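PDB 5DLL: aminopeptidase N from Francisella tularensis subsp. tularensis, which removes N-terminal amino acids from peptides as a zinc-dependent M1-family metallopeptidase, probably helping to degrade intracellular peptides left by protein breakdown. Local coordinates for residues A[22-27]-A[147-152]; A[171-176]-A[186-191]; A[405-410]-A[441-446]; A[638-643]-A[681-686]; A[825-830]-A[843-848]. All blocks are in the same frame, centred on the assembly; numbering follows the deposited sequence.

Contact 1 (A[22-27]-A[147-152]); sequences KPSNYL and PDVMAA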
# COMPACT_ATOMS: atom_id res chain seq x y z
N LYS A 22 2.19 -3.41 30.22
CA LYS A 22 2.07 -2.59 31.42
C LYS A 22 2.39 -1.15 31.01
O LYS A 22 3.33 -0.93 30.25
CB LYS A 22 3.06 -3.03 32.49
CG LYS A 22 2.54 -4.07 33.46
CD LYS A 22 3.59 -4.37 34.53
CE LYS A 22 3.20 -5.55 35.41
NZ LYS A 22 2.11 -5.21 36.37
N PRO A 23 1.61 -0.18 31.51
CA PRO A 23 1.99 1.20 31.23
C PRO A 23 3.36 1.52 31.83
O PRO A 23 3.74 0.92 32.84
CB PRO A 23 0.90 2.03 31.90
CG PRO A 23 0.26 1.13 32.89
CD PRO A 23 0.39 -0.26 32.34
N SER A 24 4.09 2.43 31.20
CA SER A 24 5.37 2.88 31.73
C SER A 24 5.18 3.45 33.13
O SER A 24 4.24 4.20 33.37
CB SER A 24 5.97 3.94 30.82
OG SER A 24 7.27 4.32 31.26
N ASN A 25 6.07 3.09 34.06
CA ASN A 25 5.98 3.61 35.43
C ASN A 25 6.39 5.09 35.55
O ASN A 25 6.05 5.75 36.53
CB ASN A 25 6.77 2.73 36.43
CG ASN A 25 8.27 2.79 36.24
OD1 ASN A 25 8.77 3.14 35.17
ND2 ASN A 25 9.01 2.43 37.28
N TYR A 26 7.12 5.59 34.56
CA TYR A 26 7.45 7.02 34.48
C TYR A 26 7.10 7.57 33.10
O TYR A 26 7.13 6.84 32.11
CB TYR A 26 8.93 7.25 34.83
CG TYR A 26 9.18 7.17 36.32
CD1 TYR A 26 9.06 8.30 37.12
CD2 TYR A 26 9.48 5.96 36.94
CE1 TYR A 26 9.25 8.24 38.49
CE2 TYR A 26 9.68 5.89 38.31
CZ TYR A 26 9.56 7.03 39.08
OH TYR A 26 9.75 6.98 40.44
N LEU A 27 6.75 8.86 33.06
CA LEU A 27 6.31 9.52 31.83
C LEU A 27 7.08 10.81 31.56
O LEU A 27 7.64 11.41 32.47
CB LEU A 27 4.81 9.84 31.90
CG LEU A 27 3.86 8.65 31.72
CD1 LEU A 27 2.45 9.03 32.18
CD2 LEU A 27 3.85 8.17 30.27
N PRO A 147 5.86 3.95 22.11
CA PRO A 147 4.90 4.91 21.57
C PRO A 147 3.87 5.46 22.57
O PRO A 147 3.24 6.47 22.28
CB PRO A 147 4.22 4.13 20.45
CG PRO A 147 4.29 2.70 20.88
CD PRO A 147 5.57 2.57 21.66
N ASP A 148 3.69 4.81 23.72
CA ASP A 148 2.74 5.30 24.74
C ASP A 148 3.34 6.37 25.65
O ASP A 148 2.67 6.85 26.57
CB ASP A 148 2.12 4.15 25.56
CG ASP A 148 3.15 3.34 26.32
OD1 ASP A 148 4.32 3.29 25.90
OD2 ASP A 148 2.77 2.72 27.35
N VAL A 149 4.59 6.75 25.39
CA VAL A 149 5.20 7.89 26.05
C VAL A 149 5.37 9.00 25.01
O VAL A 149 6.19 8.87 24.09
CB VAL A 149 6.55 7.53 26.69
CG1 VAL A 149 7.18 8.76 27.34
CG2 VAL A 149 6.36 6.42 27.70
N MET A 150 4.57 10.06 25.17
CA MET A 150 4.52 11.17 24.23
C MET A 150 4.86 12.48 24.93
O MET A 150 4.34 12.76 26.00
CB MET A 150 3.12 11.29 23.63
CG MET A 150 2.62 10.05 22.90
SD MET A 150 0.86 10.19 22.51
CE MET A 150 0.27 10.29 24.19
N ALA A 151 5.70 13.28 24.29
CA ALA A 151 6.23 14.49 24.90
C ALA A 151 6.28 15.67 23.93
O ALA A 151 6.32 15.49 22.72
CB ALA A 151 7.62 14.22 25.44
N ALA A 152 6.28 16.88 24.50
CA ALA A 152 6.43 18.11 23.72
C ALA A 152 7.92 18.37 23.44
O ALA A 152 8.72 18.49 24.37
CB ALA A 152 5.82 19.28 24.47

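Contact 2 (A[171-176]-A[186-191]); sequences GDKIDS and AVWKDP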
# COMPACT_ATOMS: atom_id res chain seq x y z
N GLY A 171 7.95 20.78 13.70
CA GLY A 171 7.24 21.97 14.15
C GLY A 171 7.66 23.24 13.43
O GLY A 171 8.00 23.22 12.25
N ASP A 172 7.63 24.35 14.16
CA ASP A 172 7.90 25.67 13.59
C ASP A 172 9.24 26.20 14.09
O ASP A 172 9.60 26.01 15.25
CB ASP A 172 6.78 26.65 13.97
CG ASP A 172 5.39 26.12 13.67
OD1 ASP A 172 5.13 25.74 12.51
OD2 ASP A 172 4.53 26.11 14.59
N LYS A 173 9.97 26.87 13.20
CA LYS A 173 11.23 27.49 13.54
C LYS A 173 11.00 28.77 14.35
O LYS A 173 10.69 29.82 13.78
CB LYS A 173 12.01 27.80 12.26
CG LYS A 173 13.41 28.35 12.48
CD LYS A 173 13.90 29.10 11.25
CE LYS A 173 14.18 28.17 10.08
NZ LYS A 173 14.03 28.88 8.78
N ILE A 174 11.14 28.68 15.67
CA ILE A 174 10.88 29.82 16.56
C ILE A 174 12.09 30.74 16.82
O ILE A 174 11.93 31.83 17.37
CB ILE A 174 10.30 29.37 17.92
CG1 ILE A 174 11.32 28.55 18.72
CG2 ILE A 174 9.03 28.56 17.70
CD1 ILE A 174 10.89 28.30 20.16
N ASP A 175 13.29 30.30 16.45
CA ASP A 175 14.49 31.10 16.66
C ASP A 175 15.61 30.65 15.73
O ASP A 175 15.66 29.49 15.34
CB ASP A 175 14.95 31.02 18.12
CG ASP A 175 16.04 32.03 18.47
OD1 ASP A 175 15.98 33.18 17.98
OD2 ASP A 175 16.95 31.66 19.23
N SER A 176 16.48 31.58 15.37
CA SER A 176 17.48 31.34 14.33
C SER A 176 18.58 32.38 14.38
O SER A 176 18.39 33.47 14.94
CB SER A 176 16.79 31.38 12.96
OG SER A 176 17.71 31.13 11.92
N ALA A 186 19.31 26.75 14.58
CA ALA A 186 17.87 26.86 14.40
C ALA A 186 17.16 26.12 15.52
O ALA A 186 17.61 25.05 15.95
CB ALA A 186 17.46 26.30 13.05
N VAL A 187 16.06 26.68 16.01
CA VAL A 187 15.28 26.04 17.06
C VAL A 187 13.89 25.71 16.51
O VAL A 187 13.21 26.59 15.98
CB VAL A 187 15.15 26.95 18.31
CG1 VAL A 187 14.53 26.18 19.47
CG2 VAL A 187 16.52 27.49 18.70
N TRP A 188 13.50 24.45 16.64
CA TRP A 188 12.22 23.96 16.15
C TRP A 188 11.36 23.48 17.31
O TRP A 188 11.70 22.49 17.96
CB TRP A 188 12.44 22.81 15.16
CG TRP A 188 13.11 23.23 13.90
CD1 TRP A 188 14.46 23.30 13.67
CD2 TRP A 188 12.48 23.64 12.69
NE1 TRP A 188 14.70 23.73 12.39
CE2 TRP A 188 13.50 23.94 11.76
CE3 TRP A 188 11.15 23.78 12.30
CZ2 TRP A 188 13.22 24.38 10.47
CZ3 TRP A 188 10.87 24.21 11.01
CH2 TRP A 188 11.91 24.51 10.11
N LYS A 189 10.26 24.18 17.56
CA LYS A 189 9.32 23.79 18.61
C LYS A 189 8.11 23.09 18.01
O LYS A 189 7.55 23.55 17.02
CB LYS A 189 8.88 25.01 19.42
CG LYS A 189 7.90 24.71 20.54
CD LYS A 189 7.89 25.81 21.59
CE LYS A 189 6.68 25.70 22.50
NZ LYS A 189 6.52 24.35 23.09
N ASP A 190 7.71 21.98 18.62
CA ASP A 190 6.50 21.25 18.26
C ASP A 190 5.66 21.11 19.53
O ASP A 190 5.93 20.25 20.37
CB ASP A 190 6.85 19.88 17.67
CG ASP A 190 5.63 19.09 17.21
OD1 ASP A 190 4.49 19.45 17.56
OD2 ASP A 190 5.81 18.09 16.48
N PRO A 191 4.62 21.95 19.67
CA PRO A 191 3.86 22.05 20.92
C PRO A 191 2.98 20.86 21.26
O PRO A 191 2.53 20.76 22.41
CB PRO A 191 2.99 23.30 20.71
CG PRO A 191 2.83 23.41 19.23
CD PRO A 191 4.09 22.85 18.63

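Contact 3 (A[405-410]-A[441-446]); sequences TLLGEE and NNRDFS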
# COMPACT_ATOMS: atom_id res chain seq x y z
N THR A 405 -19.56 1.41 6.73
CA THR A 405 -20.74 0.78 6.12
C THR A 405 -21.90 0.68 7.12
O THR A 405 -23.05 0.95 6.77
CB THR A 405 -20.39 -0.63 5.59
OG1 THR A 405 -19.27 -0.55 4.70
CG2 THR A 405 -21.56 -1.24 4.84
N LEU A 406 -21.59 0.30 8.36
CA LEU A 406 -22.61 0.14 9.40
C LEU A 406 -23.22 1.47 9.86
O LEU A 406 -24.42 1.54 10.11
CB LEU A 406 -22.03 -0.60 10.61
CG LEU A 406 -21.77 -2.10 10.39
CD1 LEU A 406 -20.93 -2.67 11.53
CD2 LEU A 406 -23.07 -2.88 10.24
N LEU A 407 -22.40 2.51 9.97
CA LEU A 407 -22.85 3.80 10.51
C LEU A 407 -23.28 4.81 9.45
O LEU A 407 -24.06 5.72 9.75
CB LEU A 407 -21.75 4.44 11.35
CG LEU A 407 -21.29 3.71 12.60
CD1 LEU A 407 -20.08 4.44 13.16
CD2 LEU A 407 -22.40 3.61 13.64
N GLY A 408 -22.76 4.67 8.23
CA GLY A 408 -22.93 5.69 7.21
C GLY A 408 -21.98 6.85 7.47
O GLY A 408 -21.41 6.96 8.56
N GLU A 409 -21.80 7.71 6.47
CA GLU A 409 -20.80 8.78 6.54
C GLU A 409 -21.01 9.68 7.76
O GLU A 409 -20.07 9.93 8.52
CB GLU A 409 -20.81 9.62 5.26
CG GLU A 409 -19.89 10.85 5.27
CD GLU A 409 -18.41 10.52 5.18
OE1 GLU A 409 -18.04 9.39 4.80
OE2 GLU A 409 -17.59 11.42 5.48
N GLU A 410 -22.23 10.17 7.94
CA GLU A 410 -22.51 11.18 8.96
C GLU A 410 -22.15 10.66 10.35
O GLU A 410 -21.49 11.35 11.12
CB GLU A 410 -23.98 11.60 8.89
CG GLU A 410 -24.27 12.96 9.51
CD GLU A 410 -25.69 13.46 9.23
OE1 GLU A 410 -26.46 12.77 8.53
OE2 GLU A 410 -26.03 14.57 9.71
N ASN A 441 -22.55 7.05 18.19
CA ASN A 441 -23.74 6.67 17.45
C ASN A 441 -24.70 5.78 18.24
O ASN A 441 -25.50 5.05 17.66
CB ASN A 441 -23.32 5.97 16.16
CG ASN A 441 -22.62 6.91 15.21
OD1 ASN A 441 -23.27 7.69 14.51
ND2 ASN A 441 -21.29 6.89 15.21
N ASN A 442 -24.62 5.85 19.57
CA ASN A 442 -25.60 5.19 20.42
C ASN A 442 -25.79 3.73 20.00
O ASN A 442 -26.91 3.30 19.72
CB ASN A 442 -26.92 5.97 20.37
CG ASN A 442 -27.85 5.66 21.53
OD1 ASN A 442 -27.44 5.06 22.53
ND2 ASN A 442 -29.10 6.08 21.41
N ARG A 443 -24.69 2.98 19.96
CA ARG A 443 -24.70 1.63 19.41
C ARG A 443 -23.75 0.68 20.15
O ARG A 443 -22.83 1.13 20.85
CB ARG A 443 -24.31 1.71 17.94
CG ARG A 443 -24.81 0.56 17.10
CD ARG A 443 -24.90 0.98 15.65
NE ARG A 443 -25.24 -0.14 14.78
CZ ARG A 443 -25.39 -0.05 13.47
NH1 ARG A 443 -25.23 1.13 12.85
NH2 ARG A 443 -25.70 -1.13 12.76
N ASP A 444 -23.98 -0.62 19.98
CA ASP A 444 -23.20 -1.66 20.65
C ASP A 444 -22.38 -2.46 19.63
O ASP A 444 -22.94 -3.25 18.86
CB ASP A 444 -24.12 -2.60 21.44
CG ASP A 444 -23.35 -3.52 22.37
OD1 ASP A 444 -22.46 -3.04 23.10
OD2 ASP A 444 -23.65 -4.74 22.38
N PHE A 445 -21.06 -2.26 19.64
CA PHE A 445 -20.13 -2.98 18.78
C PHE A 445 -19.24 -3.95 19.57
O PHE A 445 -18.04 -4.02 19.35
CB PHE A 445 -19.23 -2.00 18.01
CG PHE A 445 -19.94 -1.19 16.96
CD1 PHE A 445 -20.71 -1.81 15.98
CD2 PHE A 445 -19.80 0.19 16.92
CE1 PHE A 445 -21.35 -1.06 15.01
CE2 PHE A 445 -20.44 0.95 15.95
CZ PHE A 445 -21.21 0.32 14.99
N SER A 446 -19.84 -4.70 20.50
CA SER A 446 -19.08 -5.68 21.29
C SER A 446 -18.70 -6.89 20.44
O SER A 446 -17.57 -7.38 20.54
CB SER A 446 -19.87 -6.12 22.52
OG SER A 446 -19.79 -5.13 23.54

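Contact 4 (A[638-643]-A[681-686]); sequences NVVNQL and LSYLMN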
# COMPACT_ATOMS: atom_id res chain seq x y z
N ASN A 638 -8.71 -17.80 -26.75
CA ASN A 638 -9.88 -18.10 -27.57
C ASN A 638 -11.01 -17.09 -27.39
O ASN A 638 -11.51 -16.56 -28.38
CB ASN A 638 -10.41 -19.50 -27.27
CG ASN A 638 -11.50 -19.93 -28.22
OD1 ASN A 638 -11.42 -19.70 -29.43
ND2 ASN A 638 -12.54 -20.56 -27.69
N VAL A 639 -11.40 -16.83 -26.15
CA VAL A 639 -12.49 -15.88 -25.90
C VAL A 639 -12.10 -14.44 -26.22
O VAL A 639 -12.92 -13.67 -26.74
CB VAL A 639 -13.05 -15.95 -24.46
CG1 VAL A 639 -13.46 -17.38 -24.12
CG2 VAL A 639 -12.07 -15.41 -23.44
N VAL A 640 -10.86 -14.07 -25.92
CA VAL A 640 -10.36 -12.72 -26.21
C VAL A 640 -10.33 -12.49 -27.72
O VAL A 640 -10.66 -11.40 -28.19
CB VAL A 640 -8.99 -12.45 -25.55
CG1 VAL A 640 -8.26 -11.28 -26.20
CG2 VAL A 640 -9.17 -12.20 -24.05
N ASN A 641 -9.95 -13.52 -28.47
CA ASN A 641 -9.97 -13.45 -29.94
C ASN A 641 -11.39 -13.32 -30.51
O ASN A 641 -11.60 -12.62 -31.50
CB ASN A 641 -9.28 -14.68 -30.55
CG ASN A 641 -9.57 -14.83 -32.03
OD1 ASN A 641 -10.40 -15.66 -32.43
ND2 ASN A 641 -8.93 -14.01 -32.85
N GLN A 642 -12.35 -14.01 -29.90
CA GLN A 642 -13.74 -13.93 -30.34
C GLN A 642 -14.31 -12.51 -30.17
O GLN A 642 -14.82 -11.93 -31.12
CB GLN A 642 -14.62 -14.96 -29.62
CG GLN A 642 -14.43 -16.38 -30.14
CD GLN A 642 -15.46 -17.36 -29.60
OE1 GLN A 642 -16.61 -17.00 -29.36
NE2 GLN A 642 -15.05 -18.61 -29.43
N LEU A 643 -14.19 -11.97 -28.96
CA LEU A 643 -14.65 -10.61 -28.67
C LEU A 643 -14.01 -9.59 -29.60
O LEU A 643 -14.67 -8.67 -30.08
CB LEU A 643 -14.32 -10.23 -27.23
CG LEU A 643 -15.05 -10.99 -26.13
CD1 LEU A 643 -14.32 -10.84 -24.80
CD2 LEU A 643 -16.49 -10.52 -26.00
N LEU A 681 -7.81 -0.70 -27.98
CA LEU A 681 -6.65 -0.97 -28.83
C LEU A 681 -6.05 -2.37 -28.63
O LEU A 681 -5.46 -2.93 -29.56
CB LEU A 681 -5.57 0.10 -28.64
CG LEU A 681 -4.33 0.02 -29.54
CD1 LEU A 681 -4.71 0.02 -31.01
CD2 LEU A 681 -3.37 1.15 -29.22
N SER A 682 -6.19 -2.93 -27.42
CA SER A 682 -5.69 -4.28 -27.14
C SER A 682 -6.55 -5.32 -27.84
O SER A 682 -6.04 -6.32 -28.34
CB SER A 682 -5.60 -4.57 -25.63
OG SER A 682 -6.82 -5.08 -25.10
N TYR A 683 -7.86 -5.09 -27.88
CA TYR A 683 -8.78 -5.98 -28.59
C TYR A 683 -8.61 -5.91 -30.11
O TYR A 683 -8.87 -6.88 -30.81
CB TYR A 683 -10.22 -5.70 -28.21
CG TYR A 683 -10.65 -6.35 -26.92
CD1 TYR A 683 -11.03 -7.69 -26.90
CD2 TYR A 683 -10.67 -5.64 -25.73
CE1 TYR A 683 -11.42 -8.30 -25.72
CE2 TYR A 683 -11.06 -6.23 -24.54
CZ TYR A 683 -11.44 -7.57 -24.54
OH TYR A 683 -11.82 -8.16 -23.36
N LEU A 684 -8.17 -4.76 -30.62
CA LEU A 684 -7.87 -4.62 -32.05
C LEU A 684 -6.63 -5.43 -32.46
O LEU A 684 -6.51 -5.85 -33.62
CB LEU A 684 -7.71 -3.14 -32.42
CG LEU A 684 -8.97 -2.26 -32.26
CD1 LEU A 684 -8.62 -0.80 -32.50
CD2 LEU A 684 -10.10 -2.71 -33.18
N MET A 685 -5.72 -5.64 -31.51
CA MET A 685 -4.50 -6.45 -31.74
C MET A 685 -4.73 -7.94 -31.52
O MET A 685 -4.12 -8.77 -32.19
CB MET A 685 -3.37 -5.97 -30.83
CG MET A 685 -2.87 -4.58 -31.17
SD MET A 685 -2.02 -4.52 -32.77
CE MET A 685 -1.12 -2.99 -32.56
N ASN A 686 -5.61 -8.28 -30.59
CA ASN A 686 -6.02 -9.67 -30.40
C ASN A 686 -7.02 -10.17 -31.46
O ASN A 686 -7.52 -11.29 -31.36
CB ASN A 686 -6.60 -9.86 -28.99
CG ASN A 686 -5.56 -9.66 -27.91
OD1 ASN A 686 -5.65 -8.71 -27.13
ND2 ASN A 686 -4.57 -10.53 -27.88

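Contact 5 (A[825-830]-A[843-848]); sequences RNLMSW and NALEKI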
# COMPACT_ATOMS: atom_id res chain seq x y z
N ARG A 825 11.44 -16.29 -5.06
CA ARG A 825 10.01 -16.50 -4.77
C ARG A 825 9.24 -16.93 -6.03
O ARG A 825 8.20 -17.59 -5.92
CB ARG A 825 9.35 -15.25 -4.17
CG ARG A 825 9.89 -14.81 -2.82
CD ARG A 825 8.82 -14.12 -1.98
NE ARG A 825 9.40 -13.13 -1.06
CZ ARG A 825 9.27 -11.80 -1.17
NH1 ARG A 825 8.58 -11.23 -2.15
NH2 ARG A 825 9.85 -11.01 -0.26
N ASN A 826 9.75 -16.55 -7.20
CA ASN A 826 9.20 -16.98 -8.49
C ASN A 826 9.12 -18.50 -8.68
O ASN A 826 8.35 -18.97 -9.52
CB ASN A 826 10.01 -16.38 -9.65
CG ASN A 826 9.72 -14.91 -9.88
OD1 ASN A 826 8.57 -14.52 -10.10
ND2 ASN A 826 10.75 -14.09 -9.84
N LEU A 827 9.94 -19.24 -7.94
CA LEU A 827 10.02 -20.70 -8.06
C LEU A 827 9.35 -21.45 -6.91
O LEU A 827 9.22 -22.67 -6.97
CB LEU A 827 11.49 -21.12 -8.16
CG LEU A 827 12.21 -20.72 -9.45
CD1 LEU A 827 13.71 -20.73 -9.25
CD2 LEU A 827 11.81 -21.62 -10.61
N MET A 828 8.91 -20.73 -5.88
CA MET A 828 8.50 -21.34 -4.61
C MET A 828 7.00 -21.66 -4.52
O MET A 828 6.53 -22.10 -3.48
CB MET A 828 8.92 -20.44 -3.44
CG MET A 828 10.37 -19.96 -3.55
SD MET A 828 11.10 -19.21 -2.07
CE MET A 828 9.71 -18.32 -1.37
N SER A 829 6.26 -21.46 -5.62
CA SER A 829 4.83 -21.79 -5.68
C SER A 829 4.55 -23.22 -6.17
O SER A 829 3.39 -23.61 -6.28
CB SER A 829 4.11 -20.79 -6.59
OG SER A 829 4.27 -19.48 -6.11
N TRP A 830 5.60 -23.99 -6.44
CA TRP A 830 5.51 -25.35 -6.99
C TRP A 830 4.37 -26.26 -6.47
O TRP A 830 3.92 -27.15 -7.20
CB TRP A 830 6.87 -26.05 -6.81
CG TRP A 830 7.29 -26.22 -5.38
CD1 TRP A 830 8.09 -25.38 -4.65
CD2 TRP A 830 6.91 -27.28 -4.50
NE1 TRP A 830 8.24 -25.87 -3.37
CE2 TRP A 830 7.53 -27.03 -3.25
CE3 TRP A 830 6.12 -28.43 -4.64
CZ2 TRP A 830 7.37 -27.89 -2.16
CZ3 TRP A 830 5.97 -29.27 -3.55
CH2 TRP A 830 6.59 -29.00 -2.33
N ASN A 843 13.40 -28.88 -9.26
CA ASN A 843 14.72 -29.04 -9.86
C ASN A 843 15.51 -27.73 -9.81
O ASN A 843 16.67 -27.72 -9.42
CB ASN A 843 14.62 -29.48 -11.32
CG ASN A 843 14.11 -30.90 -11.48
OD1 ASN A 843 13.93 -31.62 -10.50
ND2 ASN A 843 13.86 -31.30 -12.72
N ALA A 844 14.85 -26.64 -10.19
CA ALA A 844 15.45 -25.31 -10.18
C ALA A 844 15.78 -24.83 -8.77
O ALA A 844 16.81 -24.21 -8.56
CB ALA A 844 14.55 -24.30 -10.89
N LEU A 845 14.90 -25.10 -7.81
CA LEU A 845 15.18 -24.79 -6.41
C LEU A 845 16.35 -25.62 -5.88
O LEU A 845 17.23 -25.10 -5.20
CB LEU A 845 13.94 -25.01 -5.53
CG LEU A 845 12.81 -23.99 -5.70
CD1 LEU A 845 11.61 -24.39 -4.85
CD2 LEU A 845 13.28 -22.59 -5.35
N GLU A 846 16.37 -26.91 -6.20
CA GLU A 846 17.46 -27.80 -5.79
C GLU A 846 18.78 -27.46 -6.48
O GLU A 846 19.85 -27.69 -5.92
CB GLU A 846 17.08 -29.28 -6.01
CG GLU A 846 16.21 -29.86 -4.91
CD GLU A 846 15.45 -31.11 -5.32
OE1 GLU A 846 15.81 -31.73 -6.35
OE2 GLU A 846 14.49 -31.49 -4.62
N LYS A 847 18.71 -26.90 -7.69
CA LYS A 847 19.89 -26.43 -8.41
C LYS A 847 20.50 -25.22 -7.72
O LYS A 847 21.72 -25.08 -7.64
CB LYS A 847 19.53 -26.10 -9.86
CG LYS A 847 20.71 -25.99 -10.81
CD LYS A 847 21.13 -24.55 -11.02
CE LYS A 847 22.30 -24.44 -11.98
NZ LYS A 847 21.96 -24.90 -13.35
N ILE A 848 19.65 -24.33 -7.21
CA ILE A 848 20.09 -23.17 -6.43
C ILE A 848 20.75 -23.63 -5.12
O ILE A 848 21.84 -23.19 -4.77
CB ILE A 848 18.91 -22.21 -6.15
CG1 ILE A 848 18.43 -21.55 -7.46
CG2 ILE A 848 19.28 -21.14 -5.13
CD1 ILE A 848 17.00 -21.04 -7.41

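Contact 1 (A[22-27]-A[147-152])
Leu27 and Ser24 pack against Val149 in a small apolar contact where two neighbouring strands of the mixed beta sheet of the M1 N-terminal domain begin. The two segments lead into strands 26-36 and 150-160, which are parallel neighbours in that sheet. No hydrogen bond crosses between 22-27 and 147-152. Backbone pairing is found a little farther along, where Ala152 bonds with Asp29 and Thr31, so here side chains meet just before the residues where the backbone ladder is bonded.

Val149 is the centre of the contact. With its CG1 anti to the backbone N (chi1 179°), the other methyl, CG2, lies beside that nitrogen and faces segment 22-27. Val149 CG2 reaches Leu27 CD2 at 4.0 Å and Ser24 CB at the same 4.0 Å, so one methyl touches both partners. The CB of Leu27 does not head for the other segment, but the end of its chain bends nearer, bringing Leu27 CD2 to 4.1 Å from Asp148 O.

Asp148 lies beside Pro23 and Ser24, but its carboxylate is engaged by others. Its OD1 forms a salt bridge with Arg146 and its OD2 is hydrogen-bonded to Tyr21, while Arg146 also bonds Lys22 O, linking this polar group to the start of segment 22-27. Within 22-27 the Ser24 hydroxyl bonds the backbone two residues on: Ser24 OG donates to Tyr26 O across 2.7 Å, lying in the carbonyl plane with a C=O...donor angle of 145°.

Contact 2 (A[171-176]-A[186-191])
Lys173 lies across the indole of Trp188, its neighbour on the facing strand, and its side chain can be followed atom by atom. Lys173 CB sits over the ring face, 3.8 Å from the centroid of the Trp188 six-membered ring and only 6° off its normal, a CH-pi contact. With CG anti to the backbone N (chi1 -175°), the next carbon skirts the facing backbone, Lys173 CG standing 3.9 Å from Val187 O. A bend at chi3 then returns the chain to the ring, where Lys173 CE meets Trp188 CZ2 at 3.9 Å; beyond it the ammonium end leads away from segment 186-191.

The indole is bounded at its rim as well. Gly171 O comes to the edge near the ring plane, 3.2 Å from Trp188 CE3, and the ring nitrogen is hydrogen-bonded to Ile167 O on strand 166-169.

On the opposite face of the sheet Val187 packs against Asp175, with Val187 CG2 and Asp175 CB 3.9 Å apart.

Ile174, at the bulge, brings its CD1 to 3.9 Å from Lys189 CB.

The backbone carries the rest. Asp172 and Lys189 form a reciprocal hydrogen-bonded pair; Ile174 N then donates to Val187 O, and Val187 N to Asp175 O at 2.9 Å. Val187 thus faces two consecutive residues, and the register moves by one between Lys173 and Asp175. Ala186, Trp188 and Asp190 also bond strand 150-160, making 183-191 an inner strand of the sheet. This is an antiparallel beta hairpin, 172-179 with 183-191, interrupted by a beta bulge.

Contact 3 (A[405-410]-A[441-446])
The Phe445 ring meets Leu407 at its edge: Leu407 CD2 lies in the ring plane, 3.8 Å from Phe445 CZ. One face of the ring carries Arg443 CG from its own segment, while Leu406 CD1 approaches obliquely, 3.9 Å from Phe445 CE1. The second flat group, the Arg443 guanidinium, takes Leu406 O near its edge. Arg443 NH1 donates to Leu406 O over 2.9 Å, with the acceptor 21° out of the guanidinium plane and the donor 62° out of the carbonyl plane, so the bond does not follow a lone pair.

A kink in helix 390-423 probably leaves that carbonyl available, since the nitrogens of Glu409 and Glu410 lack their bonds to the turn before; the arginine supplies a donor to a carbonyl of that turn. An extended chain from CG to NE carries the head across. Arg443 NH2 is then held by a salt bridge to Glu515, on strand 508-516 of the following Ig-like domain.

Leu407 sets its two methyls against the Asn441 side chain, Leu407 CD2 touching Asn441 CB at 3.6 Å and Leu407 CD1 lying 3.4 Å from Asn441 ND2. That nitrogen is hydrogen-bonded to Gly411 O and Met437 O, which joins the two helices. Asn442, with positive phi, is the C-prime residue of the Schellman motif ending helix 430-439: a helix terminus packed against the kink of a longer helix in the M1 catalytic domain.

Contact 4 (A[638-643]-A[681-686])
Val640 turns CG1 anti to its own nitrogen (chi1 161°), setting that methyl against Asn686, while Tyr683 holds its ring beside its backbone N (chi1 -82°), swinging it toward Leu643. The methyl Val640 CG1 touches Asn686 CB at 3.5 Å. The Tyr683 ring and the Leu643 side chain then run side by side in the same direction: Leu643 CB is 3.8 Å from Tyr683 CE1, and Leu643 CD1 is 3.9 Å from Tyr683 OH. The ring edge also faces the helix backbone, with Val640 O near its plane, 3.9 Å from Tyr683 CD1.

Helices 629-646 and 668-685 thus meet in the ARM-repeat region. Trp651 stacks on Tyr683, whose hydroxyl is hydrogen-bonded to Leu612 O, so the ring is fixed at its far end by a third part of the fold.

The polar share is modest. Asn641 ND2 donates weakly to Asn686 O at 3.4 Å, and Asn641 CA lies 3.6 Å from that same oxygen. Asn641 ND2 is also hydrogen-bonded to Ser688 OG. Chemically, the contact depends mainly on apolar fit, with the carbonyl that follows helix 668-685 gripped weakly from helix 629-646.

Contact 5 (A[825-830]-A[843-848])
Leu827 and Leu845 lead the apolar contacts that join the loop 825-830 to helix 835-849. Leu827 CB abuts Leu845 CD2 at 3.6 Å, and its two methyls reach farther: Leu827 CD2 rests on Ala844 CB at 3.8 Å, while Leu827 CD1 meets Ile848 CD1, also at 3.8 Å, as well as Ala844. Ala844, Leu845 and Ile848 thus form one strip of the helix that receives a single leucine.

Aromatic contact comes next. Leu845 CD1 touches Trp830 CD1 at 3.7 Å, the two side chains crossing at about a right angle. Trp830 has its CG between the backbone N and carbonyl carbon (chi1 62°); Leu827 O lies at the ring edge, in plane.

Polar bonds do not cross this pair. Leu827 O is 3.6 Å from Leu845 CD1, a packing approach, and the indole nitrogen finds its hydrogen-bond partner in Ser864 O. Lys842 makes a cation-pi contact with the same ring.

Three helices border the contact: 835-849 supplies the strip, 855-866 backs Leu845 and Met828, and 800-815 covers Leu827 and Ala844.

Followed from the N terminus, the five contacts close in series, and none crosses or encloses another. Contact 1 ends a long excursion of 119 residues, rich in strand, whereas contact 2 closes a short hairpin farther along the same domain. The two share one sheet and touch where Ala152 CB packs on the backbone of 190-191. Contact 3 then ties helix 390-423 to the loop after helix 430-439 in the catalytic domain, its centre about 31 Å from that of contact 1. Contacts 4 and 5, with centres about 34 Å apart, both join parts of the C-terminal ARM-repeat region; contact 4 lies across the chain's centre from contacts 1 and 2.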